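Local coordinates for non-toxic crystal protein (Bacillus thuringiensis, PDB 2D42) that is a non-toxic parasporal inclusion protein with the architecture of the aerolysin/epsilon-toxin-type beta-pore-forming toxins, its own biological role not being established, at residues Ile3-Tyr12 with Asp201-Phe211; Ala42-Val53 with Tyr103-Val112. One frame throughout, in Å; residues are numbered along the deposited sequence.

Overall arrangement
The chain is a long, beta-rich molecule with a radius of gyration of 30 Å, and the two contacts sample different levels of it. Contact 1 lies well off centre, its centre about 26 Å from the centre of the chain, where helix 5-19 meets helix 199-206 against a large mixed sheet; contact 2, its centre about 13 Å away from that point, adds strand 48-49 in parallel to strand 101-109. Their centres are about 34 Å apart and their nearest atoms about 11 Å, so they do not touch. Both nevertheless reach the large mixed sheet, whose long strands 150-185 and 219-244 link the two regions. In sequence, contact 1 joins segments that bracket both segments of contact 2.

Contact 1. Residues Ile3-Tyr12 with Asp201-Phe211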
loop_
_atom_site.group_PDB
_atom_site.type_symbol
_atom_site.label_atom_id
_atom_site.label_comp_id
_atom_site.label_asym_id
_atom_site.label_seq_id
_atom_site.Cartn_x
_atom_site.Cartn_y
_atom_site.Cartn_z
ATOM N N ILE A 3 -2.970 -17.489 -3.381
ATOM C CA ILE A 3 -3.924 -18.577 -3.213
ATOM C C ILE A 3 -5.122 -18.279 -4.108
ATOM O O ILE A 3 -5.754 -17.239 -3.970
ATOM C CB ILE A 3 -4.423 -18.686 -1.763
ATOM C CG1 ILE A 3 -3.285 -19.148 -0.839
ATOM C CG2 ILE A 3 -5.634 -19.633 -1.698
ATOM C CD1 ILE A 3 -2.772 -20.547 -1.112
ATOM N N ASN A 4 -5.426 -19.176 -5.040
ATOM C CA ASN A 4 -6.571 -18.962 -5.913
ATOM C C ASN A 4 -7.777 -19.653 -5.282
ATOM O O ASN A 4 -7.844 -20.883 -5.247
ATOM C CB ASN A 4 -6.316 -19.542 -7.304
ATOM C CG ASN A 4 -7.428 -19.212 -8.268
ATOM O OD1 ASN A 4 -7.267 -18.383 -9.158
ATOM N ND2 ASN A 4 -8.576 -19.843 -8.079
ATOM N N LEU A 5 -8.725 -18.862 -4.792
ATOM C CA LEU A 5 -9.903 -19.410 -4.133
ATOM C C LEU A 5 -10.764 -20.332 -4.989
ATOM O O LEU A 5 -11.347 -21.287 -4.465
ATOM C CB LEU A 5 -10.753 -18.273 -3.556
ATOM C CG LEU A 5 -10.039 -17.494 -2.442
ATOM C CD1 LEU A 5 -10.829 -16.251 -2.086
ATOM C CD2 LEU A 5 -9.859 -18.381 -1.218
ATOM N N LEU A 6 -10.861 -20.051 -6.288
ATOM C CA LEU A 6 -11.649 -20.898 -7.186
ATOM C C LEU A 6 -10.962 -22.247 -7.355
ATOM O O LEU A 6 -11.617 -23.280 -7.483
ATOM C CB LEU A 6 -11.822 -20.227 -8.552
ATOM C CG LEU A 6 -12.765 -19.022 -8.581
ATOM C CD1 LEU A 6 -12.770 -18.423 -9.971
ATOM C CD2 LEU A 6 -14.168 -19.450 -8.189
ATOM N N ARG A 7 -9.633 -22.226 -7.357
ATOM C CA ARG A 7 -8.839 -23.442 -7.476
ATOM C C ARG A 7 -9.073 -24.308 -6.234
ATOM O O ARG A 7 -9.224 -25.531 -6.336
ATOM C CB ARG A 7 -7.354 -23.080 -7.611
ATOM C CG ARG A 7 -6.394 -24.252 -7.483
ATOM C CD ARG A 7 -6.654 -25.323 -8.530
ATOM N NE ARG A 7 -5.820 -26.497 -8.296
ATOM C CZ ARG A 7 -6.096 -27.717 -8.753
ATOM N NH1 ARG A 7 -7.189 -27.928 -9.476
ATOM N NH2 ARG A 7 -5.281 -28.729 -8.476
ATOM N N GLU A 8 -9.108 -23.670 -5.063
ATOM C CA GLU A 8 -9.350 -24.379 -3.811
ATOM C C GLU A 8 -10.742 -25.023 -3.855
ATOM O O GLU A 8 -10.931 -26.139 -3.374
ATOM C CB GLU A 8 -9.281 -23.420 -2.613
ATOM C CG GLU A 8 -7.919 -22.781 -2.358
ATOM C CD GLU A 8 -6.836 -23.795 -2.008
ATOM O OE1 GLU A 8 -7.084 -24.682 -1.160
ATOM O OE2 GLU A 8 -5.728 -23.693 -2.576
ATOM N N LEU A 9 -11.707 -24.306 -4.428
ATOM C CA LEU A 9 -13.086 -24.797 -4.544
ATOM C C LEU A 9 -13.078 -26.058 -5.417
ATOM O O LEU A 9 -13.701 -27.064 -5.088
ATOM C CB LEU A 9 -13.984 -23.718 -5.179
ATOM C CG LEU A 9 -15.444 -24.102 -5.466
ATOM C CD1 LEU A 9 -16.158 -24.426 -4.154
ATOM C CD2 LEU A 9 -16.148 -22.967 -6.205
ATOM N N GLU A 10 -12.352 -25.991 -6.524
ATOM C CA GLU A 10 -12.238 -27.121 -7.438
ATOM C C GLU A 10 -11.601 -28.316 -6.711
ATOM O O GLU A 10 -12.081 -29.447 -6.819
ATOM C CB GLU A 10 -11.399 -26.717 -8.655
ATOM C CG GLU A 10 -11.372 -27.731 -9.787
ATOM C CD GLU A 10 -10.537 -27.248 -10.961
ATOM O OE1 GLU A 10 -9.309 -27.079 -10.787
ATOM O OE2 GLU A 10 -11.105 -27.029 -12.052
ATOM N N ILE A 11 -10.531 -28.061 -5.964
ATOM C CA ILE A 11 -9.848 -29.122 -5.220
ATOM C C ILE A 11 -10.803 -29.760 -4.219
ATOM O O ILE A 11 -10.863 -30.983 -4.087
ATOM C CB ILE A 11 -8.621 -28.575 -4.459
ATOM C CG1 ILE A 11 -7.552 -28.128 -5.459
ATOM C CG2 ILE A 11 -8.079 -29.632 -3.511
ATOM C CD1 ILE A 11 -6.346 -27.445 -4.823
ATOM N N TYR A 12 -11.542 -28.924 -3.504
ATOM C CA TYR A 12 -12.499 -29.418 -2.532
ATOM C C TYR A 12 -13.555 -30.296 -3.212
ATOM O O TYR A 12 -13.893 -31.364 -2.714
ATOM C CB TYR A 12 -13.198 -28.257 -1.835
ATOM C CG TYR A 12 -14.334 -28.702 -0.952
ATOM C CD1 TYR A 12 -14.106 -29.104 0.362
ATOM C CD2 TYR A 12 -15.645 -28.739 -1.437
ATOM C CE1 TYR A 12 -15.156 -29.529 1.176
ATOM C CE2 TYR A 12 -16.702 -29.164 -0.633
ATOM C CZ TYR A 12 -16.452 -29.554 0.672
ATOM O OH TYR A 12 -17.496 -29.941 1.484
ATOM N N ASP A 201 -15.568 -23.604 4.736
ATOM C CA ASP A 201 -15.512 -25.051 4.882
ATOM C C ASP A 201 -14.543 -25.635 3.866
ATOM O O ASP A 201 -13.905 -26.661 4.118
ATOM C CB ASP A 201 -16.900 -25.663 4.703
ATOM C CG ASP A 201 -17.879 -25.210 5.773
ATOM O OD1 ASP A 201 -17.534 -25.283 6.971
ATOM O OD2 ASP A 201 -18.998 -24.786 5.415
ATOM N N VAL A 202 -14.429 -24.973 2.719
ATOM C CA VAL A 202 -13.514 -25.412 1.667
ATOM C C VAL A 202 -12.069 -25.248 2.147
ATOM O O VAL A 202 -11.254 -26.167 2.031
ATOM C CB VAL A 202 -13.705 -24.576 0.378
ATOM C CG1 VAL A 202 -12.598 -24.880 -0.618
ATOM C CG2 VAL A 202 -15.059 -24.878 -0.235
ATOM N N LEU A 203 -11.770 -24.068 2.687
ATOM C CA LEU A 203 -10.437 -23.743 3.189
ATOM C C LEU A 203 -10.065 -24.640 4.357
ATOM O O LEU A 203 -8.931 -25.098 4.470
ATOM C CB LEU A 203 -10.384 -22.273 3.630
ATOM C CG LEU A 203 -10.607 -21.249 2.509
ATOM C CD1 LEU A 203 -10.835 -19.865 3.083
ATOM C CD2 LEU A 203 -9.408 -21.262 1.577
ATOM N N GLN A 204 -11.027 -24.893 5.232
ATOM C CA GLN A 204 -10.766 -25.739 6.378
ATOM C C GLN A 204 -10.500 -27.169 5.929
ATOM O O GLN A 204 -9.554 -27.812 6.389
ATOM C CB GLN A 204 -11.947 -25.697 7.341
ATOM C CG GLN A 204 -11.635 -26.296 8.684
ATOM C CD GLN A 204 -12.470 -25.685 9.778
ATOM O OE1 GLN A 204 -13.699 -25.761 9.754
ATOM N NE2 GLN A 204 -11.810 -25.063 10.743
ATOM N N ALA A 205 -11.330 -27.654 5.012
ATOM C CA ALA A 205 -11.189 -29.012 4.507
ATOM C C ALA A 205 -9.885 -29.179 3.743
ATOM O O ALA A 205 -9.208 -30.193 3.877
ATOM C CB ALA A 205 -12.369 -29.361 3.608
ATOM N N ASN A 206 -9.534 -28.181 2.940
ATOM C CA ASN A 206 -8.306 -28.232 2.148
ATOM C C ASN A 206 -7.038 -27.992 2.965
ATOM O O ASN A 206 -5.935 -28.342 2.534
ATOM C CB ASN A 206 -8.361 -27.193 1.027
ATOM C CG ASN A 206 -9.332 -27.564 -0.073
ATOM O OD1 ASN A 206 -9.981 -28.616 -0.026
ATOM N ND2 ASN A 206 -9.439 -26.701 -1.076
ATOM N N GLY A 207 -7.195 -27.391 4.137
ATOM C CA GLY A 207 -6.038 -27.090 4.959
ATOM C C GLY A 207 -5.241 -25.969 4.314
ATOM O O GLY A 207 -4.052 -25.809 4.577
ATOM N N THR A 208 -5.906 -25.198 3.458
ATOM C CA THR A 208 -5.284 -24.083 2.750
ATOM C C THR A 208 -4.474 -23.197 3.697
ATOM O O THR A 208 -4.995 -22.685 4.682
ATOM C CB THR A 208 -6.359 -23.218 2.057
ATOM O OG1 THR A 208 -7.315 -24.073 1.409
ATOM C CG2 THR A 208 -5.719 -22.303 1.032
ATOM N N PRO A 209 -3.180 -22.996 3.397
ATOM C CA PRO A 209 -2.278 -22.176 4.214
ATOM C C PRO A 209 -2.637 -20.694 4.232
ATOM O O PRO A 209 -3.143 -20.161 3.247
ATOM C CB PRO A 209 -0.909 -22.400 3.562
ATOM C CG PRO A 209 -1.063 -23.701 2.840
ATOM C CD PRO A 209 -2.448 -23.605 2.277
ATOM N N GLY A 210 -2.361 -20.041 5.358
ATOM C CA GLY A 210 -2.618 -18.615 5.486
ATOM C C GLY A 210 -3.969 -18.184 6.031
ATOM O O GLY A 210 -4.283 -16.990 6.049
ATOM N N PHE A 211 -4.768 -19.133 6.502
ATOM C CA PHE A 211 -6.091 -18.790 7.013
ATOM C C PHE A 211 -6.422 -19.289 8.410
ATOM O O PHE A 211 -5.965 -20.347 8.832
ATOM C CB PHE A 211 -7.167 -19.351 6.083
ATOM C CG PHE A 211 -7.175 -18.758 4.710
ATOM C CD1 PHE A 211 -7.964 -17.644 4.425
ATOM C CD2 PHE A 211 -6.453 -19.351 3.680
ATOM C CE1 PHE A 211 -8.039 -17.137 3.131
ATOM C CE2 PHE A 211 -6.522 -18.847 2.382
ATOM C CZ PHE A 211 -7.320 -17.739 2.109
#
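Glu8 OE1 is gripped by two donors that reach it from opposite faces of the carboxylate plane: Thr208 OG1 donates at 2.7 Å, and Asn206 ND2 reaches Glu8 OE1 at 3.1 Å. A bend at the second torsion of Glu8 (chi2 -63°) turns the carboxylate so that OE1 lies between Asn206 and Thr208. The same amide nitrogen, Asn206 ND2, also bonds the backbone Glu8 O at 2.8 Å, with the acceptor lying in the amide plane; the helical bond from Tyr12 N arrives at that carbonyl from its other face. Both amide hydrogens are thereby used, fixing the amide's rotation.

Helices 5-12 and 201-206 cross at 66°, their axes 9.3 Å apart. Leu9, Tyr12 and Val202 rest on Val197 of strand 189-198, in the large mixed sheet. Tyr12 is the knob, set among Asp201, Val202, Ala205 and Asn206: Val202 CG2 makes a CH-pi contact over one ring face, while Ala205 CB meets the edge, 3.7 Å from Tyr12 CD1. Gly207 ends the second helix as C' of a Schellman motif, delivering Thr208 to Glu8. Ile3 CG2 packs on Thr208 CG2 at 3.8 Å. With two neutral donors on one oxygen, Glu8 would probably be stabilised as a carboxylate.

Contact 2. Residues Ala42-Val53 with Tyr103-Val112; sequences ARIPDPIVTDPV and YFANLFFEQV
Val49 and Phe109 lie side by side and point the same way, the valine CG2 over one face of the ring, 4.2 Å from its centroid and 21° off the normal. Holding CG1 anti to the backbone N (chi1 179°) sets both valine methyls against the aromatic: CG1 meets the Phe109 CD1 side, and CG2 reaches on to Leu107 CD1. One residue earlier, Ile48 and Phe108 also run alongside each other, on the other face of the sheet, with Ile48 CD1 3.9 Å from Phe108 CB.

These pairs are the two bridges of a small mixed sheet, strand 48-49 running parallel to strand 101-109 and strand 114-122 antiparallel to it. Phe109 touches Ile232 and Leu234 of strand 219-244, packing the small sheet on the long-stranded one of this aerolysin/ETX-type fold. Phe108 N bonds Pro47 O at 2.9 Å and Phe108 O accepts from Val49 N at 2.7 Å, bracketing Ile48.

Toward the start of the segments, Ala42 CB sits over the centre of the Tyr103 ring, 3.6 Å from its centroid. Ile44 meets Leu107 at about a right angle, and its CD1 is pressed tightly on Ala105 CB at 3.4 Å.

At the far end the extended Gln111 lies alongside Pro52, and its NE2 donates almost straight to Thr50 O (2.8 Å, 174°). One water joins Val49 O, Asp51 O and Gln111 N, while a second connects Gln111 OE1 to Val53 N.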
loop_
_atom_site.group_PDB
_atom_site.type_symbol
_atom_site.label_atom_id
_atom_site.label_comp_id
_atom_site.label_asym_id
_atom_site.label_seq_id
_atom_site.Cartn_x
_atom_site.Cartn_y
_atom_site.Cartn_z
ATOM N N ALA A 42 -3.086 -3.527 5.180
ATOM C CA ALA A 42 -1.654 -3.728 5.013
ATOM C C ALA A 42 -0.919 -2.952 6.087
ATOM O O ALA A 42 -0.915 -1.724 6.079
ATOM C CB ALA A 42 -1.215 -3.257 3.640
ATOM N N ARG A 43 -0.308 -3.669 7.020
ATOM C CA ARG A 43 0.423 -3.010 8.083
ATOM C C ARG A 43 1.912 -3.305 7.996
ATOM O O ARG A 43 2.331 -4.265 7.345
ATOM C CB ARG A 43 -0.138 -3.408 9.456
ATOM C CG ARG A 43 -0.275 -4.893 9.713
ATOM C CD ARG A 43 -1.199 -5.134 10.915
ATOM N NE ARG A 43 -1.454 -6.554 11.151
ATOM C CZ ARG A 43 -0.546 -7.419 11.593
ATOM N NH1 ARG A 43 0.693 -7.017 11.858
ATOM N NH2 ARG A 43 -0.873 -8.694 11.766
ATOM N N ILE A 44 2.698 -2.456 8.648
ATOM C CA ILE A 44 4.150 -2.566 8.667
ATOM C C ILE A 44 4.588 -2.894 10.087
ATOM O O ILE A 44 4.602 -2.031 10.962
ATOM C CB ILE A 44 4.766 -1.233 8.193
ATOM C CG1 ILE A 44 4.265 -0.942 6.776
ATOM C CG2 ILE A 44 6.303 -1.279 8.267
ATOM C CD1 ILE A 44 4.627 0.418 6.267
ATOM N N PRO A 45 4.949 -4.157 10.339
ATOM C CA PRO A 45 5.372 -4.534 11.692
ATOM C C PRO A 45 6.563 -3.759 12.272
ATOM O O PRO A 45 6.665 -3.617 13.481
ATOM C CB PRO A 45 5.619 -6.039 11.571
ATOM C CG PRO A 45 5.951 -6.225 10.123
ATOM C CD PRO A 45 4.994 -5.310 9.423
ATOM N N ASP A 46 7.457 -3.255 11.423
ATOM C CA ASP A 46 8.605 -2.477 11.906
ATOM C C ASP A 46 8.543 -1.092 11.273
ATOM O O ASP A 46 9.136 -0.849 10.226
ATOM C CB ASP A 46 9.930 -3.163 11.545
ATOM C CG ASP A 46 11.145 -2.413 12.085
ATOM O OD1 ASP A 46 10.957 -1.397 12.784
ATOM O OD2 ASP A 46 12.286 -2.839 11.809
ATOM N N PRO A 47 7.806 -0.164 11.905
ATOM C CA PRO A 47 7.639 1.208 11.417
ATOM C C PRO A 47 8.801 2.159 11.686
ATOM O O PRO A 47 8.719 3.339 11.365
ATOM C CB PRO A 47 6.360 1.656 12.116
ATOM C CG PRO A 47 6.500 1.002 13.442
ATOM C CD PRO A 47 6.949 -0.402 13.078
ATOM N N ILE A 48 9.873 1.648 12.277
ATOM C CA ILE A 48 11.028 2.481 12.574
ATOM C C ILE A 48 11.984 2.437 11.385
ATOM O O ILE A 48 12.657 1.437 11.163
ATOM C CB ILE A 48 11.758 1.979 13.840
ATOM C CG1 ILE A 48 10.765 1.857 15.006
ATOM C CG2 ILE A 48 12.905 2.916 14.191
ATOM C CD1 ILE A 48 9.878 3.080 15.207
ATOM N N VAL A 49 12.025 3.512 10.607
ATOM C CA VAL A 49 12.905 3.574 9.441
ATOM C C VAL A 49 14.300 4.056 9.851
ATOM O O VAL A 49 14.437 5.094 10.500
ATOM C CB VAL A 49 12.352 4.546 8.374
ATOM C CG1 VAL A 49 13.300 4.597 7.179
ATOM C CG2 VAL A 49 10.959 4.107 7.942
ATOM N N THR A 50 15.332 3.313 9.466
ATOM C CA THR A 50 16.693 3.701 9.819
ATOM C C THR A 50 17.477 4.284 8.651
ATOM O O THR A 50 18.612 4.722 8.825
ATOM C CB THR A 50 17.485 2.506 10.407
ATOM O OG1 THR A 50 17.508 1.426 9.461
ATOM C CG2 THR A 50 16.846 2.032 11.700
ATOM N N ASP A 51 16.862 4.305 7.469
ATOM C CA ASP A 51 17.506 4.829 6.264
ATOM C C ASP A 51 17.882 6.299 6.406
ATOM O O ASP A 51 17.216 7.053 7.110
ATOM C CB ASP A 51 16.587 4.708 5.035
ATOM C CG ASP A 51 16.181 3.284 4.731
ATOM O OD1 ASP A 51 16.114 2.943 3.531
ATOM O OD2 ASP A 51 15.910 2.513 5.674
ATOM N N PRO A 52 18.956 6.724 5.726
ATOM C CA PRO A 52 19.406 8.117 5.779
ATOM C C PRO A 52 18.448 8.977 4.962
ATOM O O PRO A 52 17.734 8.468 4.106
ATOM C CB PRO A 52 20.793 8.051 5.144
ATOM C CG PRO A 52 20.620 6.991 4.110
ATOM C CD PRO A 52 19.852 5.919 4.876
ATOM N N VAL A 53 18.426 10.274 5.227
ATOM C CA VAL A 53 17.558 11.171 4.482
ATOM C C VAL A 53 18.430 11.949 3.517
ATOM O O VAL A 53 19.648 12.010 3.700
ATOM C CB VAL A 53 16.839 12.174 5.413
ATOM C CG1 VAL A 53 16.037 11.420 6.464
ATOM C CG2 VAL A 53 17.852 13.101 6.069
ATOM N N TYR A 103 -3.595 2.171 1.164
ATOM C CA TYR A 103 -3.116 1.964 2.537
ATOM C C TYR A 103 -2.293 3.139 3.082
ATOM O O TYR A 103 -1.885 4.024 2.333
ATOM C CB TYR A 103 -2.266 0.696 2.600
ATOM C CG TYR A 103 -2.891 -0.515 1.938
ATOM C CD1 TYR A 103 -3.919 -1.226 2.555
ATOM C CD2 TYR A 103 -2.440 -0.956 0.695
ATOM C CE1 TYR A 103 -4.479 -2.352 1.950
ATOM C CE2 TYR A 103 -2.995 -2.079 0.083
ATOM C CZ TYR A 103 -4.006 -2.773 0.716
ATOM O OH TYR A 103 -4.512 -3.908 0.131
ATOM N N PHE A 104 -2.053 3.128 4.393
ATOM C CA PHE A 104 -1.290 4.178 5.069
ATOM C C PHE A 104 -0.441 3.593 6.196
ATOM O O PHE A 104 -0.679 2.477 6.657
ATOM C CB PHE A 104 -2.233 5.233 5.653
ATOM C CG PHE A 104 -2.903 6.088 4.616
ATOM C CD1 PHE A 104 -2.299 7.260 4.159
ATOM C CD2 PHE A 104 -4.133 5.714 4.077
ATOM C CE1 PHE A 104 -2.911 8.043 3.183
ATOM C CE2 PHE A 104 -4.754 6.493 3.098
ATOM C CZ PHE A 104 -4.138 7.661 2.651
ATOM N N ALA A 105 0.555 4.353 6.631
ATOM C CA ALA A 105 1.433 3.920 7.707
ATOM C C ALA A 105 2.167 5.127 8.278
ATOM O O ALA A 105 2.671 5.969 7.532
ATOM C CB ALA A 105 2.425 2.896 7.192
ATOM N N ASN A 106 2.190 5.221 9.605
ATOM C CA ASN A 106 2.867 6.314 10.283
ATOM C C ASN A 106 4.279 5.845 10.601
ATOM O O ASN A 106 4.528 5.244 11.643
ATOM C CB ASN A 106 2.128 6.679 11.574
ATOM C CG ASN A 106 0.784 7.325 11.305
ATOM O OD1 ASN A 106 0.703 8.343 10.624
ATOM N ND2 ASN A 106 -0.284 6.728 11.835
ATOM N N LEU A 107 5.198 6.097 9.686
ATOM C CA LEU A 107 6.572 5.677 9.884
ATOM C C LEU A 107 7.367 6.693 10.696
ATOM O O LEU A 107 7.055 7.877 10.704
ATOM C CB LEU A 107 7.239 5.454 8.525
ATOM C CG LEU A 107 6.597 4.400 7.613
ATOM C CD1 LEU A 107 7.370 4.320 6.303
ATOM C CD2 LEU A 107 6.591 3.047 8.309
ATOM N N PHE A 108 8.391 6.217 11.392
ATOM C CA PHE A 108 9.240 7.100 12.179
ATOM C C PHE A 108 10.632 7.045 11.562
ATOM O O PHE A 108 11.224 5.978 11.436
ATOM C CB PHE A 108 9.309 6.657 13.638
ATOM C CG PHE A 108 10.128 7.575 14.507
ATOM C CD1 PHE A 108 9.722 8.888 14.727
ATOM C CD2 PHE A 108 11.319 7.133 15.088
ATOM C CE1 PHE A 108 10.485 9.753 15.515
ATOM C CE2 PHE A 108 12.093 7.986 15.880
ATOM C CZ PHE A 108 11.675 9.300 16.094
ATOM N N PHE A 109 11.147 8.200 11.184
ATOM C CA PHE A 109 12.450 8.251 10.556
ATOM C C PHE A 109 13.488 8.583 11.617
ATOM O O PHE A 109 13.818 9.740 11.884
ATOM C CB PHE A 109 12.379 9.253 9.401
ATOM C CG PHE A 109 11.469 8.795 8.283
ATOM C CD1 PHE A 109 11.989 8.165 7.155
ATOM C CD2 PHE A 109 10.079 8.916 8.402
ATOM C CE1 PHE A 109 11.153 7.658 6.161
ATOM C CE2 PHE A 109 9.225 8.408 7.413
ATOM C CZ PHE A 109 9.762 7.778 6.291
ATOM N N GLU A 110 13.974 7.513 12.228
ATOM C CA GLU A 110 14.940 7.566 13.311
ATOM C C GLU A 110 16.144 8.483 13.125
ATOM O O GLU A 110 16.582 9.114 14.087
ATOM C CB GLU A 110 15.409 6.150 13.610
ATOM C CG GLU A 110 16.279 5.996 14.834
ATOM C CD GLU A 110 16.440 4.536 15.200
ATOM O OE1 GLU A 110 15.699 4.058 16.086
ATOM O OE2 GLU A 110 17.292 3.863 14.583
ATOM N N GLN A 111 16.672 8.569 11.908
ATOM C CA GLN A 111 17.835 9.416 11.666
ATOM C C GLN A 111 17.582 10.907 11.807
ATOM O O GLN A 111 18.526 11.679 11.957
ATOM C CB GLN A 111 18.445 9.126 10.290
ATOM C CG GLN A 111 19.336 7.894 10.288
ATOM C CD GLN A 111 20.380 7.927 9.190
ATOM O OE1 GLN A 111 21.098 8.918 9.029
ATOM N NE2 GLN A 111 20.478 6.840 8.433
ATOM N N VAL A 112 16.322 11.325 11.750
ATOM C CA VAL A 112 16.019 12.737 11.907
ATOM C C VAL A 112 15.009 12.963 13.027
ATOM O O VAL A 112 14.640 14.097 13.321
ATOM C CB VAL A 112 15.497 13.359 10.590
ATOM C CG1 VAL A 112 16.629 13.388 9.553
ATOM C CG2 VAL A 112 14.302 12.559 10.060
HETATM O O HOH W 1 15.778 7.421 9.303
HETATM O O HOH W 2 20.353 11.116 7.272
#